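Local coordinates for protein O-methyltransferase family 2 (Planctopirus limnophila, PDB 5I2H) that probably transfers methyl groups from S-adenosyl-L-methionine to hydroxyl groups of small molecules, works as a dimer and holds the flavone apigenin in its pocket, at residues Asp202-Ser207 with Ser269-Asp274; Val302-Asp307 with Leu312-Tyr317; Leu316-Leu321 with Glu326-Ser331. One frame throughout, in Å; residues are numbered along the deposited sequence. Where two conformers were deposited one is given.

Contact 1 of 3, residues Asp202-Ser207 with Ser269-Asp274; sequences DVAGGS and SNVLHD. With AGI (5,7-dihydroxy-2-(4-hydroxyphenyl)-4H-chromen-4-one), chain C.
Val271 reaches across to the turn Val203-Ala204 with one methyl. Its CB heads toward that turn; CG1 lies anti to the backbone N (chi1 174°), which puts CG2 beside the N and makes it the only atom of the Val271 side chain that touches the other segment. CG2 rests on the backbone carbonyl of Val203, 3.4 Å from its O; in the conformer given, Ala204 O and CB are also near, though less surely placed. Two waters supply polar links: one accepts from Ser269 N and lies within bonding distance of Asp202 OD1 and Val203 O, the other donates to Ser269 O and, in this conformer, to Ala204 O. Further along 269-274, His273 turns its ring edge to apigenin, NE2 2.6 Å from the hydroxyl OAD in a nearly straight hydrogen bond (161°) whose proton either side could give. The backbone carbonyl Asn270 O also lies 2.9 Å from OAD, and Asp274 sets both carboxyl oxygens close to the carbonyl oxygen OAA. His273 ND1 is hydrogen-bonded to Asp301. Two neighbouring parallel strands, 199-203 and 265-269, thus end side by side; the glycine-rich turn after the first is characteristic of the Rossmann-like methyltransferase fold, where it usually lines the S-adenosyl-L-methionine site.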
loop_
_atom_site.group_PDB
_atom_site.type_symbol
_atom_site.label_atom_id
_atom_site.label_comp_id
_atom_site.label_asym_id
_atom_site.label_seq_id
_atom_site.Cartn_x
_atom_site.Cartn_y
_atom_site.Cartn_z
ATOM N N ASP A 202 -17.613 -28.249 7.426
ATOM C CA ASP A 202 -16.716 -27.143 7.080
ATOM C C ASP A 202 -15.948 -27.636 5.863
ATOM O O ASP A 202 -15.054 -28.473 5.996
ATOM C CB ASP A 202 -15.828 -26.852 8.291
ATOM C CG ASP A 202 -15.072 -25.561 8.205
ATOM O OD1 ASP A 202 -14.866 -25.057 7.091
ATOM O OD2 ASP A 202 -14.632 -25.068 9.294
ATOM N N VAL A 203 -16.333 -27.171 4.677
ATOM C CA VAL A 203 -15.758 -27.658 3.425
ATOM C C VAL A 203 -14.544 -26.814 3.068
ATOM O O VAL A 203 -14.649 -25.584 2.956
ATOM C CB VAL A 203 -16.807 -27.648 2.300
ATOM C CG1 VAL A 203 -16.162 -28.030 0.909
ATOM C CG2 VAL A 203 -17.921 -28.642 2.657
ATOM N N ALA A 204 -13.374 -27.450 2.921
ATOM C CA ALA A 204 -12.162 -26.776 2.443
ATOM C C ALA A 204 -11.794 -25.608 3.352
ATOM O O ALA A 204 -11.224 -24.612 2.909
ATOM C CB ALA A 204 -12.325 -26.319 0.984
ATOM N N GLY A 205 -12.165 -25.742 4.623
ATOM C CA GLY A 205 -11.929 -24.759 5.659
ATOM C C GLY A 205 -10.918 -25.259 6.665
ATOM O O GLY A 205 -10.933 -24.854 7.826
ATOM N N GLY A 206 -10.031 -26.146 6.209
ATOM C CA GLY A 206 -8.885 -26.573 6.978
ATOM C C GLY A 206 -8.209 -25.529 7.845
ATOM O O GLY A 206 -8.110 -24.351 7.486
ATOM N N SER A 207 -7.612 -26.029 8.924
ATOM C CA SER A 207 -7.510 -25.383 10.223
ATOM C C SER A 207 -8.796 -25.773 10.940
ATOM O O SER A 207 -8.722 -26.260 12.070
ATOM C CB SER A 207 -7.318 -23.856 10.151
ATOM O OG SER A 207 -8.560 -23.152 10.292
ATOM N N SER A 269 -15.870 -20.957 4.022
ATOM C CA SER A 269 -15.241 -19.774 4.598
ATOM C C SER A 269 -13.974 -19.504 3.807
ATOM O O SER A 269 -13.055 -20.315 3.839
ATOM C CB SER A 269 -14.945 -19.992 6.090
ATOM O OG SER A 269 -14.267 -18.852 6.619
ATOM N N ASN A 270 -13.922 -18.365 3.106
ATOM C CA ASN A 270 -12.756 -18.007 2.288
ATOM C C ASN A 270 -12.440 -19.091 1.274
ATOM O O ASN A 270 -11.270 -19.333 0.957
ATOM C CB ASN A 270 -11.525 -17.725 3.164
ATOM C CG ASN A 270 -11.755 -16.553 4.068
ATOM O OD1 ASN A 270 -12.133 -15.481 3.594
ATOM N ND2 ASN A 270 -11.606 -16.759 5.390
ATOM N N VAL A 271 -13.484 -19.732 0.763
ATOM C CA VAL A 271 -13.370 -20.766 -0.264
ATOM C C VAL A 271 -13.820 -20.237 -1.606
ATOM O O VAL A 271 -13.118 -20.384 -2.603
ATOM C CB VAL A 271 -14.185 -22.033 0.103
ATOM C CG1 VAL A 271 -14.154 -23.057 -1.103
ATOM C CG2 VAL A 271 -13.661 -22.714 1.393
ATOM N N LEU A 272 -15.011 -19.638 -1.658
ATOM C CA LEU A 272 -15.583 -19.315 -2.967
ATOM C C LEU A 272 -14.740 -18.278 -3.708
ATOM O O LEU A 272 -14.658 -18.312 -4.941
ATOM C CB LEU A 272 -17.030 -18.834 -2.812
ATOM C CG LEU A 272 -18.033 -19.945 -2.493
ATOM C CD1 LEU A 272 -19.399 -19.396 -2.178
ATOM C CD2 LEU A 272 -18.119 -20.984 -3.595
ATOM N N HIS A 273 -14.068 -17.371 -2.980
ATOM C CA HIS A 273 -13.265 -16.365 -3.674
ATOM C C HIS A 273 -12.009 -16.955 -4.317
ATOM O O HIS A 273 -11.337 -16.250 -5.079
ATOM C CB HIS A 273 -12.918 -15.182 -2.737
ATOM C CG HIS A 273 -12.028 -15.524 -1.575
ATOM N ND1 HIS A 273 -12.187 -14.935 -0.332
ATOM C CD2 HIS A 273 -10.920 -16.304 -1.476
ATOM C CE1 HIS A 273 -11.239 -15.359 0.491
ATOM N NE2 HIS A 273 -10.462 -16.198 -0.175
ATOM N N ASP A 274 -11.717 -18.248 -4.098
ATOM C CA ASP A 274 -10.626 -18.924 -4.802
ATOM C C ASP A 274 -11.002 -19.385 -6.206
ATOM O O ASP A 274 -10.113 -19.884 -6.931
ATOM C CB ASP A 274 -10.158 -20.173 -4.031
ATOM C CG ASP A 274 -9.397 -19.856 -2.768
ATOM O OD1 ASP A 274 -9.014 -18.698 -2.482
ATOM O OD2 ASP A 274 -9.200 -20.834 -2.027
HETATM C CAG AGI C . -1.487 -18.311 -0.700
HETATM C CAE AGI C . -0.165 -18.520 -1.082
HETATM C CAM AGI C . 0.116 -19.497 -2.032
HETATM O OAB AGI C . 1.419 -19.683 -2.395
HETATM C CAF AGI C . -0.917 -20.264 -2.597
HETATM C CAH AGI C . -2.247 -20.052 -2.215
HETATM C CAP AGI C . -2.521 -19.070 -1.261
HETATM C CAQ AGI C . -3.886 -18.743 -0.767
HETATM O OAL AGI C . -3.924 -17.568 -0.053
HETATM C CAJ AGI C . -5.032 -19.529 -0.984
HETATM C CAR AGI C . -6.273 -19.110 -0.467
HETATM O OAA AGI C . -7.303 -19.809 -0.634
HETATM C CAT AGI C . -6.337 -17.823 0.323
HETATM C CAS AGI C . -5.073 -17.069 0.492
HETATM C CAK AGI C . -5.040 -15.876 1.192
HETATM C CAN AGI C . -6.199 -15.373 1.749
HETATM O OAC AGI C . -6.098 -14.213 2.439
HETATM C CAI AGI C . -7.433 -16.034 1.638
HETATM C CAO AGI C . -7.563 -17.231 0.954
HETATM O OAD AGI C . -8.778 -17.807 0.886
HETATM O O HOH W 1 -14.899 -23.524 4.821
HETATM O O HOH W 2 -10.444 -21.688 3.517
#

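Contact 2 of 3, residues Val302-Asp307 with Leu312-Tyr317; sequences VLLNSD and LEIALY. With AGI (5,7-dihydroxy-2-(4-hydroxyphenyl)-4H-chromen-4-one), chain C.
Ile314 and Leu304 touch through branch ends: Leu304 CD2 lies 3.7 Å from Ile314 CG2, the two side chains running antiparallel, side by side. The same Ile314 methyl meets Val302 CG2 at 3.9 Å, so a single branch is shared by two residues of the loop, while Ile314 CD1 reaches back to Val302 CB. Ile314 CG2 stands anti to the backbone N, with chi1 at -56° putting CG1 beside that N, and both branches come up against Leu303 O. Aromatic contact adds to the aliphatic one. Both methyls of Val302 approach CD2 and CE2 of the Tyr317 ring obliquely, CG2 being 4.0 Å from CD2. The polar part lies at the far end of that ring: Tyr317 OH and the apigenin hydroxyl OAC are hydrogen-bonded at 2.6 Å, either able to donate, although the place of OH is less certain in the model. OAC comes at the ring edge, near its plane. Arg168 also bonds to this phenol oxygen, and Tyr109 of the second subunit packs against Tyr317. A phenylalanine here would probably keep the packing on Val302 but leave OAC and Arg168 without their phenol partner. The side-chain packing between loop and helix is apolar, with Leu303 O lying against Ile314; among the touching side chains the polar atom, Tyr317 OH, turns to the ligand.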
loop_
_atom_site.group_PDB
_atom_site.type_symbol
_atom_site.label_atom_id
_atom_site.label_comp_id
_atom_site.label_asym_id
_atom_site.label_seq_id
_atom_site.Cartn_x
_atom_site.Cartn_y
_atom_site.Cartn_z
ATOM N N VAL A 302 -15.256 -12.006 2.092
ATOM C CA VAL A 302 -15.252 -10.550 2.023
ATOM C C VAL A 302 -16.254 -10.133 0.949
ATOM O O VAL A 302 -16.723 -10.972 0.161
ATOM C CB VAL A 302 -13.842 -9.996 1.734
ATOM C CG1 VAL A 302 -12.910 -10.312 2.905
ATOM C CG2 VAL A 302 -13.291 -10.546 0.368
ATOM N N LEU A 303 -16.598 -8.848 0.909
ATOM C CA LEU A 303 -17.580 -8.353 -0.056
ATOM C C LEU A 303 -17.089 -7.099 -0.761
ATOM O O LEU A 303 -16.757 -6.106 -0.102
ATOM C CB LEU A 303 -18.905 -8.036 0.622
ATOM C CG LEU A 303 -19.607 -9.232 1.259
ATOM C CD1 LEU A 303 -20.831 -8.711 2.083
ATOM C CD2 LEU A 303 -20.016 -10.275 0.220
ATOM N N LEU A 304 -17.077 -7.137 -2.094
ATOM C CA LEU A 304 -17.088 -5.910 -2.879
ATOM C C LEU A 304 -18.475 -5.288 -2.840
ATOM O O LEU A 304 -19.484 -5.984 -2.618
ATOM C CB LEU A 304 -16.712 -6.181 -4.337
ATOM C CG LEU A 304 -15.253 -6.542 -4.571
ATOM C CD1 LEU A 304 -15.069 -7.022 -5.978
ATOM C CD2 LEU A 304 -14.327 -5.321 -4.311
ATOM N N ASN A 305 -18.527 -3.967 -3.095
ATOM C CA ASN A 305 -19.821 -3.296 -3.161
ATOM C C ASN A 305 -20.561 -3.732 -4.434
ATOM O O ASN A 305 -20.014 -4.440 -5.289
ATOM C CB ASN A 305 -19.657 -1.771 -3.062
ATOM C CG ASN A 305 -18.868 -1.171 -4.210
ATOM O OD1 ASN A 305 -18.725 -1.769 -5.271
ATOM N ND2 ASN A 305 -18.380 0.057 -4.006
ATOM N N SER A 306 -21.834 -3.336 -4.543
ATOM C CA SER A 306 -22.689 -3.926 -5.571
ATOM C C SER A 306 -22.293 -3.523 -6.990
ATOM O O SER A 306 -22.600 -4.255 -7.932
ATOM C CB SER A 306 -24.154 -3.574 -5.299
ATOM O OG SER A 306 -24.342 -2.170 -5.344
ATOM N N ASP A 307 -21.602 -2.411 -7.208
ATOM C CA ASP A 307 -21.170 -2.179 -8.580
ATOM C C ASP A 307 -19.683 -2.432 -8.757
ATOM O O ASP A 307 -19.094 -1.990 -9.749
ATOM C CB ASP A 307 -21.569 -0.788 -9.072
ATOM C CG ASP A 307 -20.843 0.323 -8.360
ATOM O OD1 ASP A 307 -20.230 0.041 -7.308
ATOM O OD2 ASP A 307 -20.914 1.484 -8.851
ATOM N N LEU A 312 -11.681 0.072 -1.329
ATOM C CA LEU A 312 -10.283 -0.065 -1.727
ATOM C C LEU A 312 -9.631 -1.290 -1.088
ATOM O O LEU A 312 -8.924 -2.053 -1.761
ATOM C CB LEU A 312 -9.505 1.208 -1.357
ATOM C CG LEU A 312 -8.022 1.177 -1.766
ATOM C CD1 LEU A 312 -7.864 0.975 -3.287
ATOM C CD2 LEU A 312 -7.289 2.452 -1.298
ATOM N N GLU A 313 -9.813 -1.476 0.221
ATOM C CA GLU A 313 -9.066 -2.562 0.848
ATOM C C GLU A 313 -9.489 -3.925 0.285
ATOM O O GLU A 313 -8.638 -4.822 0.152
ATOM C CB GLU A 313 -9.192 -2.507 2.374
ATOM C CG GLU A 313 -10.590 -2.588 2.892
ATOM C CD GLU A 313 -11.311 -1.218 2.987
ATOM O OE1 GLU A 313 -10.887 -0.212 2.370
ATOM O OE2 GLU A 313 -12.330 -1.177 3.717
ATOM N N ILE A 314 -10.767 -4.078 -0.115
ATOM C CA ILE A 314 -11.221 -5.355 -0.689
ATOM C C ILE A 314 -10.767 -5.452 -2.140
ATOM O O ILE A 314 -10.415 -6.545 -2.616
ATOM C CB ILE A 314 -12.751 -5.529 -0.555
ATOM C CG1 ILE A 314 -13.190 -5.403 0.907
ATOM C CG2 ILE A 314 -13.223 -6.886 -1.110
ATOM C CD1 ILE A 314 -12.344 -6.220 1.871
ATOM N N ALA A 315 -10.710 -4.319 -2.850
ATOM C CA ALA A 315 -10.238 -4.349 -4.233
ATOM C C ALA A 315 -8.759 -4.749 -4.294
ATOM O O ALA A 315 -8.331 -5.471 -5.219
ATOM C CB ALA A 315 -10.491 -2.987 -4.887
ATOM N N LEU A 316 -7.961 -4.320 -3.315
ATOM C CA LEU A 316 -6.553 -4.730 -3.316
ATOM C C LEU A 316 -6.407 -6.193 -2.923
ATOM O O LEU A 316 -5.616 -6.929 -3.521
ATOM C CB LEU A 316 -5.718 -3.829 -2.394
ATOM C CG LEU A 316 -5.677 -2.341 -2.831
ATOM C CD1 LEU A 316 -4.751 -1.535 -1.901
ATOM C CD2 LEU A 316 -5.194 -2.207 -4.320
ATOM N N TYR A 317 -7.154 -6.629 -1.912
ATOM C CA TYR A 317 -7.155 -8.043 -1.548
ATOM C C TYR A 317 -7.614 -8.900 -2.724
ATOM O O TYR A 317 -7.071 -9.992 -2.962
ATOM C CB TYR A 317 -8.039 -8.228 -0.315
ATOM C CG TYR A 317 -8.141 -9.636 0.184
ATOM C CD1 TYR A 317 -7.048 -10.487 0.167
ATOM C CD2 TYR A 317 -9.327 -10.095 0.715
ATOM C CE1 TYR A 317 -7.147 -11.780 0.654
ATOM C CE2 TYR A 317 -9.438 -11.387 1.201
ATOM C CZ TYR A 317 -8.351 -12.222 1.150
ATOM O OH TYR A 317 -8.461 -13.495 1.652
HETATM C CAG AGI C . -1.487 -18.311 -0.700
HETATM C CAE AGI C . -0.165 -18.520 -1.082
HETATM C CAM AGI C . 0.116 -19.497 -2.032
HETATM O OAB AGI C . 1.419 -19.683 -2.395
HETATM C CAF AGI C . -0.917 -20.264 -2.597
HETATM C CAH AGI C . -2.247 -20.052 -2.215
HETATM C CAP AGI C . -2.521 -19.070 -1.261
HETATM C CAQ AGI C . -3.886 -18.743 -0.767
HETATM O OAL AGI C . -3.924 -17.568 -0.053
HETATM C CAJ AGI C . -5.032 -19.529 -0.984
HETATM C CAR AGI C . -6.273 -19.110 -0.467
HETATM O OAA AGI C . -7.303 -19.809 -0.634
HETATM C CAT AGI C . -6.337 -17.823 0.323
HETATM C CAS AGI C . -5.073 -17.069 0.492
HETATM C CAK AGI C . -5.040 -15.876 1.192
HETATM C CAN AGI C . -6.199 -15.373 1.749
HETATM O OAC AGI C . -6.098 -14.213 2.439
HETATM C CAI AGI C . -7.433 -16.034 1.638
HETATM C CAO AGI C . -7.563 -17.231 0.954
HETATM O OAD AGI C . -8.778 -17.807 0.886
#

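Contact 3 of 3, residues Leu316-Leu321 with Glu326-Ser331; sequences LYSLAL and EGRAYS. With AGI (5,7-dihydroxy-2-(4-hydroxyphenyl)-4H-chromen-4-one), chain C.
Ser318 OG takes the backbone N-H of Ala329 in the hydrogen bond between 316-321 and 326-331, 2.9 Å long with an angle of 153° at the hydrogen. The hydroxyl lies anti to its own backbone N (chi1 -165°), a turn that brings it up to the loop, and this backbone N-H is thereby satisfied by a side chain. A second polar link stays within the loop: Arg328 NH1 donates to Ala329 O at 2.8 Å, the donor in the carbonyl plane but the oxygen tilted 24° out of the guanidinium plane. Tyr330 CD1 lies over one face of that guanidinium, offset toward its rim, while Glu334 forms a salt bridge with NH2 and probably offsets its charge. Van der Waals contacts accompany the hydrogen bond. Ala329 CB sits 3.8 Å from Ser318 CB, the carbon-carbon pair among them, and Arg328 CB lies against Ser318 OG. Leu321 spreads its two methyls over different neighbours: CD1 is 4.0 Å from Ala329 N and lies above one face of the Tyr317 ring, near the rim, whereas CD2 comes 4.0 Å from apigenin CAI. Beyond Ala329 the chain runs to Ser331, the N-cap of the next helix. The arrangement is a loop joining helices 312-324 and 332-341, the first of which lines the apigenin pocket through Tyr317 and Leu321.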
loop_
_atom_site.group_PDB
_atom_site.type_symbol
_atom_site.label_atom_id
_atom_site.label_comp_id
_atom_site.label_asym_id
_atom_site.label_seq_id
_atom_site.Cartn_x
_atom_site.Cartn_y
_atom_site.Cartn_z
ATOM N N LEU A 316 -7.961 -4.320 -3.315
ATOM C CA LEU A 316 -6.553 -4.730 -3.316
ATOM C C LEU A 316 -6.407 -6.193 -2.923
ATOM O O LEU A 316 -5.616 -6.929 -3.521
ATOM C CB LEU A 316 -5.718 -3.829 -2.394
ATOM C CG LEU A 316 -5.677 -2.341 -2.831
ATOM C CD1 LEU A 316 -4.751 -1.535 -1.901
ATOM C CD2 LEU A 316 -5.194 -2.207 -4.320
ATOM N N TYR A 317 -7.154 -6.629 -1.912
ATOM C CA TYR A 317 -7.155 -8.043 -1.548
ATOM C C TYR A 317 -7.614 -8.900 -2.724
ATOM O O TYR A 317 -7.071 -9.992 -2.962
ATOM C CB TYR A 317 -8.039 -8.228 -0.315
ATOM C CG TYR A 317 -8.141 -9.636 0.184
ATOM C CD1 TYR A 317 -7.048 -10.487 0.167
ATOM C CD2 TYR A 317 -9.327 -10.095 0.715
ATOM C CE1 TYR A 317 -7.147 -11.780 0.654
ATOM C CE2 TYR A 317 -9.438 -11.387 1.201
ATOM C CZ TYR A 317 -8.351 -12.222 1.150
ATOM O OH TYR A 317 -8.461 -13.495 1.652
ATOM N N SER A 318 -8.587 -8.399 -3.501
ATOM C CA SER A 318 -9.035 -9.106 -4.703
ATOM C C SER A 318 -7.901 -9.317 -5.708
ATOM O O SER A 318 -7.818 -10.375 -6.353
ATOM C CB SER A 318 -10.178 -8.330 -5.344
ATOM O OG SER A 318 -10.830 -9.166 -6.273
ATOM N N LEU A 319 -7.023 -8.320 -5.866
ATOM C CA LEU A 319 -5.855 -8.502 -6.723
ATOM C C LEU A 319 -4.935 -9.589 -6.194
ATOM O O LEU A 319 -4.352 -10.340 -6.984
ATOM C CB LEU A 319 -5.093 -7.196 -6.871
ATOM C CG LEU A 319 -5.836 -6.184 -7.732
ATOM C CD1 LEU A 319 -5.338 -4.734 -7.425
ATOM C CD2 LEU A 319 -5.674 -6.511 -9.233
ATOM N N ALA A 320 -4.779 -9.683 -4.866
ATOM C CA ALA A 320 -4.008 -10.788 -4.298
ATOM C C ALA A 320 -4.657 -12.127 -4.632
ATOM O O ALA A 320 -3.975 -13.075 -5.019
ATOM C CB ALA A 320 -3.872 -10.644 -2.780
ATOM N N LEU A 321 -5.984 -12.223 -4.470
ATOM C CA LEU A 321 -6.678 -13.480 -4.774
ATOM C C LEU A 321 -6.591 -13.812 -6.262
ATOM O O LEU A 321 -6.417 -14.986 -6.650
ATOM C CB LEU A 321 -8.139 -13.383 -4.328
ATOM C CG LEU A 321 -8.352 -13.252 -2.816
ATOM C CD1 LEU A 321 -9.810 -12.941 -2.548
ATOM C CD2 LEU A 321 -7.894 -14.536 -2.074
ATOM N N GLU A 326 -7.950 -18.948 -8.867
ATOM C CA GLU A 326 -8.778 -18.819 -10.062
ATOM C C GLU A 326 -9.931 -17.828 -9.886
ATOM O O GLU A 326 -10.688 -17.592 -10.840
ATOM C CB GLU A 326 -9.333 -20.182 -10.460
ATOM C CG GLU A 326 -8.219 -21.122 -10.908
ATOM C CD GLU A 326 -8.720 -22.517 -11.324
ATOM O OE1 GLU A 326 -9.928 -22.708 -11.609
ATOM O OE2 GLU A 326 -7.884 -23.441 -11.359
ATOM N N GLY A 327 -10.060 -17.220 -8.710
ATOM C CA GLY A 327 -11.172 -16.321 -8.469
ATOM C C GLY A 327 -10.802 -14.866 -8.214
ATOM O O GLY A 327 -9.829 -14.327 -8.765
ATOM N N ARG A 328 -11.592 -14.237 -7.356
ATOM C CA ARG A 328 -11.432 -12.845 -6.964
ATOM C C ARG A 328 -12.437 -12.602 -5.844
ATOM O O ARG A 328 -13.236 -13.489 -5.510
ATOM C CB ARG A 328 -11.674 -11.901 -8.148
ATOM C CG ARG A 328 -13.116 -12.025 -8.750
ATOM C CD ARG A 328 -13.512 -10.683 -9.448
ATOM N NE ARG A 328 -14.729 -10.763 -10.255
ATOM C CZ ARG A 328 -15.940 -10.370 -9.867
ATOM N NH1 ARG A 328 -16.133 -9.833 -8.653
ATOM N NH2 ARG A 328 -16.977 -10.534 -10.692
ATOM N N ALA A 329 -12.392 -11.398 -5.247
ATOM C CA ALA A 329 -13.478 -11.047 -4.332
ATOM C C ALA A 329 -14.754 -10.828 -5.132
ATOM O O ALA A 329 -14.715 -10.352 -6.278
ATOM C CB ALA A 329 -13.140 -9.787 -3.525
ATOM N N TYR A 330 -15.887 -11.173 -4.512
ATOM C CA TYR A 330 -17.206 -11.044 -5.120
ATOM C C TYR A 330 -18.090 -10.127 -4.269
ATOM O O TYR A 330 -17.795 -9.873 -3.096
ATOM C CB TYR A 330 -17.875 -12.432 -5.296
ATOM C CG TYR A 330 -17.154 -13.298 -6.297
ATOM C CD1 TYR A 330 -17.171 -12.981 -7.662
ATOM C CD2 TYR A 330 -16.449 -14.439 -5.898
ATOM C CE1 TYR A 330 -16.505 -13.791 -8.609
ATOM C CE2 TYR A 330 -15.801 -15.237 -6.822
ATOM C CZ TYR A 330 -15.828 -14.910 -8.180
ATOM O OH TYR A 330 -15.166 -15.702 -9.096
ATOM N N SER A 331 -19.198 -9.645 -4.860
ATOM C CA SER A 331 -20.159 -8.807 -4.148
ATOM C C SER A 331 -21.277 -9.659 -3.531
ATOM O O SER A 331 -21.467 -10.823 -3.882
ATOM C CB SER A 331 -20.799 -7.779 -5.090
ATOM O OG SER A 331 -21.565 -8.481 -6.075
HETATM C CAG AGI C . -1.487 -18.311 -0.700
HETATM C CAE AGI C . -0.165 -18.520 -1.082
HETATM C CAM AGI C . 0.116 -19.497 -2.032
HETATM O OAB AGI C . 1.419 -19.683 -2.395
HETATM C CAF AGI C . -0.917 -20.264 -2.597
HETATM C CAH AGI C . -2.247 -20.052 -2.215
HETATM C CAP AGI C . -2.521 -19.070 -1.261
HETATM C CAQ AGI C . -3.886 -18.743 -0.767
HETATM O OAL AGI C . -3.924 -17.568 -0.053
HETATM C CAJ AGI C . -5.032 -19.529 -0.984
HETATM C CAR AGI C . -6.273 -19.110 -0.467
HETATM O OAA AGI C . -7.303 -19.809 -0.634
HETATM C CAT AGI C . -6.337 -17.823 0.323
HETATM C CAS AGI C . -5.073 -17.069 0.492
HETATM C CAK AGI C . -5.040 -15.876 1.192
HETATM C CAN AGI C . -6.199 -15.373 1.749
HETATM O OAC AGI C . -6.098 -14.213 2.439
HETATM C CAI AGI C . -7.433 -16.034 1.638
HETATM C CAO AGI C . -7.563 -17.231 0.954
HETATM O OAD AGI C . -8.778 -17.807 0.886
#

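In the fold
Contact 1 comes first along the chain; contacts 2 and 3 follow and share Leu316 and Tyr317 on helix 312-324. All lie in the O-methyltransferase domain: contact 1 at the ends of neighbouring parallel strands 199-203 and 265-269, contact 2 just after the adjoining strand 296-301. Centres of contacts 2 and 3 are about 8 Å apart, those of 1 and 2 about 18 Å, those of 1 and 3 about 14 Å. Between the loops Leu304 N is 3.0 Å from Tyr330 O, and His273 packs on Leu321 of the helix. The segment after inner strand 265-269 and helix 312-324 therefore both approach apigenin, with Tyr109 of the second subunit completing the site.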